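Local coordinates for conserved hypothetical secreted protein (Helicobacter pylori, PDB 4RNZ), which probably acts as a zinc-dependent M23-family metalloendopeptidase that trims peptidoglycan and so helps determine the shape of the bacterial cell, at residues S100-Q103 against D104-A108; R143-V147 against G148-G152; R309-P313 against L314-R318; E330-L333 against E334-R338; K340-L343 against E344-K348. One frame throughout, in Å; residues are numbered along the deposited sequence.

Interaction 1. Residues S100-Q103 against D104-A108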
# COMPACT_ATOMS: atom_id res chain seq x y z
N SER A 100 -11.70 -14.94 -18.09
CA SER A 100 -12.00 -14.70 -16.67
C SER A 100 -11.64 -13.24 -16.46
O SER A 100 -10.86 -12.70 -17.24
CB SER A 100 -11.23 -15.63 -15.72
OG SER A 100 -9.82 -15.33 -15.69
N PRO A 101 -12.16 -12.59 -15.40
CA PRO A 101 -11.75 -11.21 -15.12
C PRO A 101 -10.24 -11.09 -15.03
O PRO A 101 -9.67 -10.17 -15.62
CB PRO A 101 -12.38 -10.94 -13.75
CG PRO A 101 -13.64 -11.73 -13.80
CD PRO A 101 -13.27 -13.01 -14.52
N TYR A 102 -9.60 -12.02 -14.34
CA TYR A 102 -8.15 -11.92 -14.11
C TYR A 102 -7.35 -12.01 -15.40
O TYR A 102 -6.45 -11.22 -15.67
CB TYR A 102 -7.66 -12.97 -13.11
CG TYR A 102 -6.35 -12.60 -12.48
CD1 TYR A 102 -5.16 -12.86 -13.13
CD2 TYR A 102 -6.30 -11.96 -11.24
CE1 TYR A 102 -3.94 -12.52 -12.57
CE2 TYR A 102 -5.09 -11.61 -10.68
CZ TYR A 102 -3.91 -11.89 -11.35
OH TYR A 102 -2.69 -11.56 -10.82
N GLN A 103 -7.65 -13.01 -16.21
CA GLN A 103 -6.91 -13.22 -17.44
C GLN A 103 -7.10 -12.05 -18.42
O GLN A 103 -6.15 -11.57 -19.05
CB GLN A 103 -7.33 -14.54 -18.08
CG GLN A 103 -6.71 -14.75 -19.44
CD GLN A 103 -6.94 -16.13 -20.02
OE1 GLN A 103 -7.61 -16.99 -19.45
NE2 GLN A 103 -6.36 -16.35 -21.18
N ASP A 104 -8.34 -11.59 -18.55
CA ASP A 104 -8.65 -10.48 -19.42
C ASP A 104 -7.94 -9.18 -19.01
O ASP A 104 -7.41 -8.47 -19.87
CB ASP A 104 -10.15 -10.29 -19.51
CG ASP A 104 -10.83 -11.40 -20.31
OD1 ASP A 104 -10.14 -12.16 -21.03
OD2 ASP A 104 -12.06 -11.53 -20.19
N ILE A 105 -7.91 -8.87 -17.72
CA ILE A 105 -7.19 -7.68 -17.27
C ILE A 105 -5.72 -7.79 -17.63
O ILE A 105 -5.11 -6.82 -18.10
CB ILE A 105 -7.35 -7.46 -15.75
CG1 ILE A 105 -8.78 -7.03 -15.46
CG2 ILE A 105 -6.39 -6.38 -15.24
CD1 ILE A 105 -9.23 -7.30 -14.05
N ILE A 106 -5.15 -8.97 -17.44
CA ILE A 106 -3.73 -9.16 -17.80
C ILE A 106 -3.54 -8.99 -19.31
O ILE A 106 -2.58 -8.35 -19.76
CB ILE A 106 -3.20 -10.52 -17.36
CG1 ILE A 106 -3.29 -10.67 -15.83
CG2 ILE A 106 -1.76 -10.73 -17.82
CD1 ILE A 106 -2.44 -9.70 -15.06
N LYS A 107 -4.46 -9.54 -20.10
CA LYS A 107 -4.35 -9.38 -21.54
C LYS A 107 -4.29 -7.92 -21.93
O LYS A 107 -3.46 -7.54 -22.76
CB LYS A 107 -5.51 -10.05 -22.28
CG LYS A 107 -5.29 -10.03 -23.79
CD LYS A 107 -6.56 -10.26 -24.59
CE LYS A 107 -6.22 -10.29 -26.08
NZ LYS A 107 -7.43 -10.29 -26.95
N ALA A 108 -5.14 -7.09 -21.32
CA ALA A 108 -5.26 -5.67 -21.68
C ALA A 108 -4.21 -4.74 -21.07
O ALA A 108 -3.96 -3.66 -21.62
CB ALA A 108 -6.64 -5.16 -21.33
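The N-terminal turn of helix 101-109, with Ser100 as its N-cap, brings residues 100-103 against 104-108. Asp104 N donates to Ser100 O at 3.0 Å, and Ile105 N to Pro101 O, Ile106 N to Tyr102 O and Lys107 N to Gln103 O continue the i to i+4 series. The hydroxyl OG of Ser100 takes a nearly straight bond (168°) from Gln103 N at 3.2 Å, so an amide of the first turn that has no helical carbonyl before it is satisfied. The side chain of Asp104 packs on Ser100 O, with CG 3.3 Å away, while OD1 is bonded to Thr99 OG1 and OD2 to Gln98 N. One turn apart, Tyr102 and Ile106 cross at a slant: CE1 of the ring meets Ile106 CG1 at 3.8 Å. In Ile105, CG1 stands beside its own N (chi1 -70°), which brings CD1 to 3.3 Å from Pro101 O. The phenol of Tyr102 reaches Asn116 OD1 in helix 112-121, and its ring rests on Ala115 and Met119 of the same helix. Ile105 touches Leu118 there, while Asp104 and Ala108 meet Leu95 and Leu93 of strand 87-96, leaving the helix packed between a second helix and the sheet.

Interaction 2. Residues R143-V147 against G148-G152. With PO4 (phosphate ion), chain G.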
# COMPACT_ATOMS: atom_id res chain seq x y z
N ARG A 143 -1.16 5.50 -12.03
CA ARG A 143 0.12 4.84 -11.76
C ARG A 143 1.13 5.98 -11.58
O ARG A 143 0.96 7.05 -12.21
CB ARG A 143 0.45 3.99 -12.96
CG ARG A 143 1.07 2.65 -12.70
CD ARG A 143 1.53 2.00 -14.02
NE ARG A 143 0.53 1.24 -14.80
CZ ARG A 143 -0.05 0.09 -14.40
NH1 ARG A 143 0.21 -0.38 -13.20
NH2 ARG A 143 -0.91 -0.56 -15.20
N ASP A 144 2.13 5.78 -10.72
CA ASP A 144 3.13 6.83 -10.47
C ASP A 144 4.44 6.46 -11.17
O ASP A 144 4.80 5.28 -11.22
CB ASP A 144 3.36 7.05 -8.98
CG ASP A 144 2.17 7.66 -8.28
OD1 ASP A 144 1.29 8.27 -8.90
OD2 ASP A 144 2.14 7.57 -7.05
N TYR A 145 5.12 7.46 -11.72
CA TYR A 145 6.30 7.24 -12.56
C TYR A 145 7.47 8.11 -12.10
O TYR A 145 7.28 9.27 -11.75
CB TYR A 145 6.00 7.62 -14.01
CG TYR A 145 5.01 6.72 -14.67
CD1 TYR A 145 3.64 6.87 -14.46
CD2 TYR A 145 5.42 5.71 -15.51
CE1 TYR A 145 2.71 6.02 -15.07
CE2 TYR A 145 4.51 4.86 -16.14
CZ TYR A 145 3.16 5.02 -15.91
OH TYR A 145 2.25 4.17 -16.54
N ARG A 146 8.67 7.54 -12.16
CA ARG A 146 9.92 8.26 -11.90
C ARG A 146 10.80 8.08 -13.11
O ARG A 146 11.09 6.94 -13.50
CB ARG A 146 10.66 7.67 -10.71
CG ARG A 146 10.07 8.05 -9.41
CD ARG A 146 10.85 7.36 -8.32
NE ARG A 146 12.07 8.10 -8.00
CZ ARG A 146 12.77 7.89 -6.90
NH1 ARG A 146 12.34 6.99 -6.02
NH2 ARG A 146 13.87 8.61 -6.65
N VAL A 147 11.22 9.20 -13.65
CA VAL A 147 11.87 9.29 -14.96
C VAL A 147 11.36 8.24 -15.95
O VAL A 147 12.09 7.39 -16.43
CB VAL A 147 13.41 9.34 -14.86
CG1 VAL A 147 13.99 8.05 -14.29
CG2 VAL A 147 14.03 9.71 -16.21
N GLY A 148 10.06 8.30 -16.17
CA GLY A 148 9.40 7.51 -17.18
C GLY A 148 9.01 6.13 -16.74
O GLY A 148 8.32 5.44 -17.47
N GLN A 149 9.40 5.73 -15.53
CA GLN A 149 9.32 4.35 -15.11
C GLN A 149 8.31 4.18 -13.98
O GLN A 149 8.45 4.80 -12.93
CB GLN A 149 10.69 3.95 -14.59
CG GLN A 149 10.87 2.47 -14.42
CD GLN A 149 11.66 1.86 -15.55
OE1 GLN A 149 11.96 2.52 -16.55
NE2 GLN A 149 12.02 0.59 -15.39
N ALA A 150 7.33 3.31 -14.17
CA ALA A 150 6.32 3.12 -13.14
C ALA A 150 6.96 2.50 -11.91
O ALA A 150 7.90 1.72 -12.01
CB ALA A 150 5.20 2.23 -13.65
N PHE A 151 6.48 2.87 -10.74
CA PHE A 151 6.95 2.25 -9.52
C PHE A 151 5.80 2.10 -8.54
O PHE A 151 4.77 2.75 -8.68
CB PHE A 151 8.07 3.09 -8.88
CG PHE A 151 7.60 4.38 -8.30
CD1 PHE A 151 7.46 5.50 -9.09
CD2 PHE A 151 7.29 4.48 -6.96
CE1 PHE A 151 6.99 6.68 -8.56
CE2 PHE A 151 6.84 5.67 -6.42
CZ PHE A 151 6.70 6.77 -7.22
N GLY A 152 5.99 1.25 -7.54
CA GLY A 152 4.98 1.02 -6.53
C GLY A 152 3.81 0.29 -7.17
O GLY A 152 3.99 -0.51 -8.07
P PO4 G . 3.10 3.50 -19.75
O1 PO4 G . 2.86 2.85 -18.39
O2 PO4 G . 3.41 2.39 -20.72
O3 PO4 G . 4.25 4.48 -19.71
O4 PO4 G . 1.91 4.28 -20.26
O HOH W 1 2.21 3.47 -9.28
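Tyr145 and Ala150 face each other as an antiparallel non-hydrogen-bonded pair, their CA atoms 4.2 Å apart, with Arg146 and Gln149 as the hydrogen-bonded pair beside the turn. The backbone bonds come first. Arg146 N gives a bond of 2.9 Å to Gln149 O, and Gln149 N returns one to Arg146 O across the turn; farther down, Phe151 N binds Asp144 O. A water bridges the open end, accepting from Asp144 N and donating to Phe151 O.

Apolar and CH-pi contacts divide between the two faces. On one, the methyl CB of Ala150 lies off-centre over the Tyr145 ring, 4.2 Å from its centroid, and also touches Arg143 CD at 3.7 Å. On the other, CD of Arg146 sits over a face of the Phe151 ring, 21° off its normal, while CB of Asp144 meets CE1 of that ring. Chi1 of 70°, which sets CG of Phe151 between its own N and carbonyl carbon, places the ring against Asp144 CB and against CG and CD of Arg146.

The polar ends find partners beyond the hairpin. Tyr145 OH approaches O1 of a phosphate, probably from the crystallisation liquor, at 2.4 Å, a doubtful length for a hydrogen bond; Lys89 and Lys91 also bind this ion. Arg143 pairs with Asp111, Asp144 with Arg88, and Arg146 NH2 with Gln67.

Val147 and Gly148, both with positive phi, form the corner, and the whole is a beta hairpin with a two-residue type I' loop, joining strands 136-146 and 149-151.

Interaction 3. Residues R309-P313 against L314-R318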
# COMPACT_ATOMS: atom_id res chain seq x y z
N ARG A 309 1.10 0.45 0.27
CA ARG A 309 1.20 1.79 0.81
C ARG A 309 0.75 1.85 2.27
O ARG A 309 -0.29 1.32 2.61
CB ARG A 309 0.36 2.74 -0.02
CG ARG A 309 0.88 2.88 -1.46
CD ARG A 309 -0.02 3.78 -2.27
NE ARG A 309 -1.28 3.12 -2.61
CZ ARG A 309 -1.53 2.45 -3.74
NH1 ARG A 309 -0.63 2.32 -4.71
NH2 ARG A 309 -2.73 1.91 -3.91
N PRO A 310 1.54 2.48 3.14
CA PRO A 310 1.13 2.61 4.54
C PRO A 310 -0.16 3.40 4.64
O PRO A 310 -0.37 4.37 3.91
CB PRO A 310 2.30 3.39 5.20
CG PRO A 310 3.19 3.87 4.10
CD PRO A 310 2.81 3.17 2.83
N ILE A 311 -1.03 2.98 5.55
CA ILE A 311 -2.32 3.58 5.76
C ILE A 311 -2.56 3.62 7.28
O ILE A 311 -2.05 2.76 8.03
CB ILE A 311 -3.40 2.79 4.98
CG1 ILE A 311 -4.74 3.54 4.99
CG2 ILE A 311 -3.56 1.38 5.52
CD1 ILE A 311 -5.78 3.04 3.98
N ASN A 312 -3.25 4.65 7.74
CA ASN A 312 -3.53 4.81 9.17
C ASN A 312 -4.35 3.63 9.71
O ASN A 312 -5.50 3.42 9.28
CB ASN A 312 -4.26 6.13 9.45
CG ASN A 312 -4.48 6.35 10.94
OD1 ASN A 312 -4.02 5.59 11.79
ND2 ASN A 312 -5.20 7.40 11.26
N PRO A 313 -3.76 2.83 10.62
CA PRO A 313 -4.46 1.63 11.11
C PRO A 313 -5.78 2.00 11.81
O PRO A 313 -6.76 1.25 11.71
CB PRO A 313 -3.47 1.02 12.09
CG PRO A 313 -2.14 1.50 11.61
CD PRO A 313 -2.41 2.92 11.19
N LEU A 314 -5.78 3.14 12.47
CA LEU A 314 -6.94 3.59 13.23
C LEU A 314 -8.17 3.76 12.37
O LEU A 314 -9.28 3.50 12.82
CB LEU A 314 -6.60 4.87 13.98
CG LEU A 314 -5.45 4.75 14.99
CD1 LEU A 314 -5.48 5.98 15.88
CD2 LEU A 314 -5.46 3.48 15.84
N GLY A 315 -7.98 4.14 11.11
CA GLY A 315 -9.09 4.21 10.17
C GLY A 315 -9.86 2.92 9.98
O GLY A 315 -11.01 2.95 9.56
N TYR A 316 -9.24 1.78 10.28
CA TYR A 316 -9.90 0.49 10.12
C TYR A 316 -10.31 -0.15 11.44
O TYR A 316 -10.86 -1.27 11.43
CB TYR A 316 -8.97 -0.51 9.46
CG TYR A 316 -8.79 -0.38 7.99
CD1 TYR A 316 -9.75 -0.87 7.10
CD2 TYR A 316 -7.63 0.18 7.47
CE1 TYR A 316 -9.57 -0.78 5.73
CE2 TYR A 316 -7.43 0.27 6.11
CZ TYR A 316 -8.40 -0.21 5.24
OH TYR A 316 -8.19 -0.10 3.88
N ILE A 317 -9.97 0.48 12.56
CA ILE A 317 -10.43 -0.05 13.84
C ILE A 317 -11.78 0.58 14.15
O ILE A 317 -11.87 1.76 14.43
CB ILE A 317 -9.40 0.18 14.94
CG1 ILE A 317 -8.16 -0.66 14.61
CG2 ILE A 317 -9.97 -0.23 16.30
CD1 ILE A 317 -7.01 -0.53 15.57
N ARG A 318 -12.82 -0.20 14.00
CA ARG A 318 -14.19 0.26 14.07
C ARG A 318 -15.03 -0.98 14.15
O ARG A 318 -14.54 -2.05 13.88
CB ARG A 318 -14.57 1.01 12.81
CG ARG A 318 -14.72 0.14 11.56
CD ARG A 318 -14.11 0.79 10.33
NE ARG A 318 -13.76 -0.15 9.26
CZ ARG A 318 -13.32 0.24 8.07
NH1 ARG A 318 -13.20 1.52 7.83
NH2 ARG A 318 -13.02 -0.64 7.12
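Asn312 and Leu314 meet through the carboxamide in an Asx turn: OD1 accepts Leu314 N at 3.1 Å, with the donor well above the amide's carbonyl plane, 64° out of it. The amide group stands there because CG is anti to the backbone N (chi1 -177°). The same oxygen lies 3.5 Å from Leu314 CB, the two side chains running at a slant. The main chain then closes on itself. Asn312 O receives a weak bond from Gly315 N at 3.2 Å, and Pro313 O a better one from Tyr316 N at 2.9 Å; Ile317 N repeats the pattern on Leu314 O.

A hydrophobic contact links the strand to this coil. CD1 of Ile311 approaches Tyr316 CE2 at 3.9 Å, the two side chains crossing at about a right angle, with the isoleucine branch oblique to the ring. The Tyr316 ring also meets that of His177, with their planes at about 30°.

Outside this shell, Ile311 is tied by backbone bonds to Val304, which holds strand 309-311 on strand 299-306. Pro313 packs on Phe302, Val304 and Val222, and Leu314 reaches Val222 and Tyr224, so strands 299-306 and 222-225 pack against the coil. Tyr316 is bonded through its main chain to Leu191.

Pro313 lies near the zinc site, about 8 Å, side chain to side chain, from the ligands His219 and His301. An Asx turn thus leads into a short run of overlapping turns with i+3 to i bonds, which follows the last strand of the M23 peptidase sheet.

Interaction 4. Residues E330-L333 against E334-R338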
# COMPACT_ATOMS: atom_id res chain seq x y z
N GLU A 330 -20.67 15.35 0.23
CA GLU A 330 -21.16 16.16 -0.90
C GLU A 330 -20.21 16.11 -2.09
O GLU A 330 -20.64 15.89 -3.21
CB GLU A 330 -21.30 17.63 -0.51
CG GLU A 330 -22.47 17.98 0.40
CD GLU A 330 -22.41 19.44 0.87
OE1 GLU A 330 -22.43 20.34 0.00
OE2 GLU A 330 -22.31 19.68 2.09
N VAL A 331 -18.93 16.36 -1.83
CA VAL A 331 -17.91 16.41 -2.89
C VAL A 331 -17.76 15.04 -3.55
O VAL A 331 -17.57 14.94 -4.77
CB VAL A 331 -16.55 16.88 -2.32
CG1 VAL A 331 -15.40 16.63 -3.31
CG2 VAL A 331 -16.62 18.36 -1.95
N PHE A 332 -17.84 14.00 -2.74
CA PHE A 332 -17.68 12.64 -3.23
C PHE A 332 -18.79 12.29 -4.18
O PHE A 332 -18.54 11.82 -5.28
CB PHE A 332 -17.70 11.64 -2.07
CG PHE A 332 -17.71 10.21 -2.53
CD1 PHE A 332 -16.52 9.54 -2.78
CD2 PHE A 332 -18.91 9.54 -2.74
CE1 PHE A 332 -16.53 8.22 -3.19
CE2 PHE A 332 -18.92 8.23 -3.18
CZ PHE A 332 -17.73 7.57 -3.38
N LEU A 333 -20.03 12.51 -3.72
CA LEU A 333 -21.19 12.17 -4.50
C LEU A 333 -21.23 12.95 -5.82
O LEU A 333 -21.65 12.43 -6.85
CB LEU A 333 -22.46 12.42 -3.69
CG LEU A 333 -22.66 11.46 -2.50
CD1 LEU A 333 -23.78 11.95 -1.60
CD2 LEU A 333 -22.94 10.03 -2.96
N GLU A 334 -20.79 14.20 -5.79
CA GLU A 334 -20.74 15.01 -6.99
C GLU A 334 -19.76 14.34 -7.97
O GLU A 334 -20.11 14.08 -9.12
CB GLU A 334 -20.35 16.45 -6.64
CG GLU A 334 -20.91 17.51 -7.58
CD GLU A 334 -20.16 17.61 -8.89
OE1 GLU A 334 -18.96 17.28 -8.93
OE2 GLU A 334 -20.77 18.03 -9.90
N LYS A 335 -18.55 14.03 -7.50
CA LYS A 335 -17.58 13.39 -8.38
C LYS A 335 -18.07 12.04 -8.86
O LYS A 335 -17.91 11.71 -10.04
CB LYS A 335 -16.21 13.22 -7.71
CG LYS A 335 -15.45 14.52 -7.51
CD LYS A 335 -13.95 14.35 -7.76
CE LYS A 335 -13.31 13.27 -6.90
NZ LYS A 335 -11.82 13.25 -7.03
N ALA A 336 -18.69 11.27 -7.97
CA ALA A 336 -19.20 9.96 -8.37
C ALA A 336 -20.23 10.06 -9.50
O ALA A 336 -20.16 9.30 -10.46
CB ALA A 336 -19.78 9.22 -7.19
N GLN A 337 -21.16 11.00 -9.39
CA GLN A 337 -22.14 11.21 -10.45
C GLN A 337 -21.48 11.57 -11.78
O GLN A 337 -21.79 10.96 -12.82
CB GLN A 337 -23.15 12.31 -10.08
CG GLN A 337 -24.23 12.55 -11.14
CD GLN A 337 -24.96 11.26 -11.55
OE1 GLN A 337 -25.19 11.01 -12.74
NE2 GLN A 337 -25.31 10.44 -10.56
N ARG A 338 -20.60 12.56 -11.75
CA ARG A 338 -19.86 12.98 -12.94
C ARG A 338 -19.09 11.80 -13.53
O ARG A 338 -19.10 11.59 -14.73
CB ARG A 338 -18.92 14.14 -12.60
CG ARG A 338 -17.76 14.35 -13.58
CD ARG A 338 -17.22 15.78 -13.61
NE ARG A 338 -17.31 16.49 -12.32
CZ ARG A 338 -16.45 16.37 -11.30
NH1 ARG A 338 -15.40 15.56 -11.38
NH2 ARG A 338 -16.65 17.06 -10.18
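Phe332 and Ala336, one turn apart on helix 326-348, form the tightly packed side of this contact. Their main chains are joined by the shortest of the four backbone bonds between the segments, Ala336 N to Phe332 O at 2.7 Å, and the methyl CB of Ala336 comes within 4.2 Å of CE2 on the ring, obliquely. CG of Phe332 is anti to the backbone N (chi1 173°), and the ring packs on Ala183 and Leu324; Leu333 also reaches Ala183. The regular bonds Glu334 N to Glu330 O, Lys335 N to Val331 O and Gln337 N to Leu333 O complete the ladder.

The opposite character belongs to the exposed residues. Here the side chains of Lys335 and Gln337 touch the preceding turn through the carbons near the backbone: Lys335 CG lies 3.5 Å from Val331 O, and Gln337 CB 3.6 Å from Leu333 O. Glu334 bends at its second torsion to meet Arg338, and its OE1 forms a salt bridge with Arg338 NH2 at 2.6 Å whose hydrogen bond is weak (123°).

Backbone bonds therefore carry this part of the helix, Phe332 and Leu333 pack on loop residues, and the charged pair across one turn is likely to add a modest electrostatic bond at the solvent face.

Interaction 5. Residues K340-L343 against E344-K348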
# COMPACT_ATOMS: atom_id res chain seq x y z
N LYS A 340 -19.74 8.49 -13.19
CA LYS A 340 -20.70 7.54 -13.76
C LYS A 340 -21.21 7.98 -15.13
O LYS A 340 -21.35 7.17 -16.04
CB LYS A 340 -21.89 7.34 -12.81
CG LYS A 340 -21.51 6.66 -11.51
CD LYS A 340 -22.68 5.97 -10.82
CE LYS A 340 -23.59 6.96 -10.10
NZ LYS A 340 -24.46 6.29 -9.07
N GLN A 341 -21.52 9.26 -15.25
CA GLN A 341 -21.99 9.84 -16.51
C GLN A 341 -20.91 9.72 -17.57
O GLN A 341 -21.16 9.31 -18.69
CB GLN A 341 -22.36 11.31 -16.33
CG GLN A 341 -23.80 11.51 -15.90
CD GLN A 341 -24.04 12.81 -15.14
OE1 GLN A 341 -23.21 13.73 -15.15
NE2 GLN A 341 -25.17 12.88 -14.46
N LYS A 342 -19.69 10.06 -17.18
CA LYS A 342 -18.58 9.98 -18.12
C LYS A 342 -18.31 8.54 -18.52
O LYS A 342 -18.10 8.27 -19.70
CB LYS A 342 -17.33 10.67 -17.54
CG LYS A 342 -16.02 10.27 -18.18
CD LYS A 342 -15.97 10.56 -19.66
CE LYS A 342 -15.90 12.02 -19.95
NZ LYS A 342 -15.43 12.17 -21.35
N LEU A 343 -18.33 7.59 -17.59
CA LEU A 343 -18.13 6.20 -17.96
C LEU A 343 -19.15 5.72 -19.02
O LEU A 343 -18.80 5.05 -19.99
CB LEU A 343 -18.14 5.28 -16.74
CG LEU A 343 -18.01 3.78 -17.05
CD1 LEU A 343 -16.71 3.47 -17.79
CD2 LEU A 343 -18.14 2.95 -15.79
N GLU A 344 -20.42 6.07 -18.83
CA GLU A 344 -21.45 5.69 -19.80
C GLU A 344 -21.15 6.22 -21.19
O GLU A 344 -21.25 5.47 -22.18
CB GLU A 344 -22.84 6.19 -19.36
CG GLU A 344 -23.41 5.41 -18.19
CD GLU A 344 -23.28 3.89 -18.38
OE1 GLU A 344 -23.68 3.37 -19.46
OE2 GLU A 344 -22.78 3.23 -17.44
N GLU A 345 -20.76 7.49 -21.25
CA GLU A 345 -20.38 8.12 -22.50
C GLU A 345 -19.22 7.41 -23.16
O GLU A 345 -19.21 7.25 -24.37
CB GLU A 345 -20.07 9.61 -22.31
CG GLU A 345 -21.31 10.44 -21.98
CD GLU A 345 -21.00 11.90 -21.68
OE1 GLU A 345 -19.90 12.37 -22.04
OE2 GLU A 345 -21.88 12.57 -21.09
N LEU A 346 -18.23 6.99 -22.37
CA LEU A 346 -17.06 6.27 -22.91
C LEU A 346 -17.44 4.90 -23.42
O LEU A 346 -16.90 4.45 -24.45
CB LEU A 346 -15.95 6.15 -21.86
CG LEU A 346 -15.24 7.45 -21.50
CD1 LEU A 346 -14.38 7.27 -20.24
CD2 LEU A 346 -14.40 7.94 -22.69
N LEU A 347 -18.34 4.22 -22.71
CA LEU A 347 -18.83 2.92 -23.15
C LEU A 347 -19.63 3.09 -24.45
O LEU A 347 -19.55 2.23 -25.32
CB LEU A 347 -19.70 2.23 -22.10
CG LEU A 347 -18.97 1.66 -20.88
CD1 LEU A 347 -19.95 1.49 -19.74
CD2 LEU A 347 -18.26 0.34 -21.19
N LYS A 348 -20.35 4.19 -24.60
CA LYS A 348 -21.11 4.40 -25.84
C LYS A 348 -20.18 4.61 -27.02
O LYS A 348 -20.54 4.30 -28.14
CB LYS A 348 -22.05 5.61 -25.77
CG LYS A 348 -23.09 5.65 -24.66
CD LYS A 348 -23.54 4.30 -24.11
CE LYS A 348 -24.20 3.39 -25.14
NZ LYS A 348 -25.16 4.11 -26.03
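Lys342 is folded over Leu346 by its torsions: CG stands anti to the backbone N (chi1 161°), and bends at chi2 and chi3 carry the chain forward along the helix. Its CD is thereby laid 3.7 Å from both CG and CD1 of Leu346, the two chains crossing at an angle. Leu343 likewise has CG anti to its N (chi1 176°), and that carbon meets CD1 of Leu347 at 4.0 Å.

The backbone ladder is regular. Glu344 N to Lys340 O, Glu345 N to Gln341 O, Leu346 N to Lys342 O and Leu347 N to Leu343 O are all i to i+4 bonds, the last at 2.9 Å. Glu344 CG lies 3.5 Å from Lys340 O, and Glu345 CG is 3.5 Å from Gln341 O.

The ammonium of Lys342 makes a weak bond with the carbonyl of His366, a residue of the C-terminal histidine tag. It also lies near Glu345, with NZ 4.5 Å from OE1, beyond a salt bridge; the opposite charges probably attract mildly.

Leu343 is buried against Met158, Met160 and Ala138, with Tyr169 beside it, and Leu347 follows onto Met160 and Lys136. Leu346 packs on Phe363 and His366, about 5 Å from a nickel ion, and its carbonyl accepts from His350 ND1. One nickel site is made by His350 with His366 and His368 of the tag.

The pattern is that of an amphipathic helix whose last turns lie, through Leu343 and Leu347, on the antiparallel sheet of strands 136-146, 153-163 and 166-172, while Leu346 faces the C-terminal tail.

Interactions 4 and 5 share helix 326-348, with centres about 15 Å apart; interaction 5 has two of its leucines pressed on a sheet, whereas interaction 4 rests on loops and shows more of its surface. Interaction 1 is also helical, but at a capped helix start. Interactions 1 and 2 both belong to the second domain of Csd3, yet stand about 22 Å apart between centres: the first is partly buried, the second a surface hairpin where charged groups and a phosphate gather. Interaction 3, about 5 Å from interaction 2 by nearest atoms, has no regular helix and depends on turns and proline packing; it lies nearest the zinc site of the five.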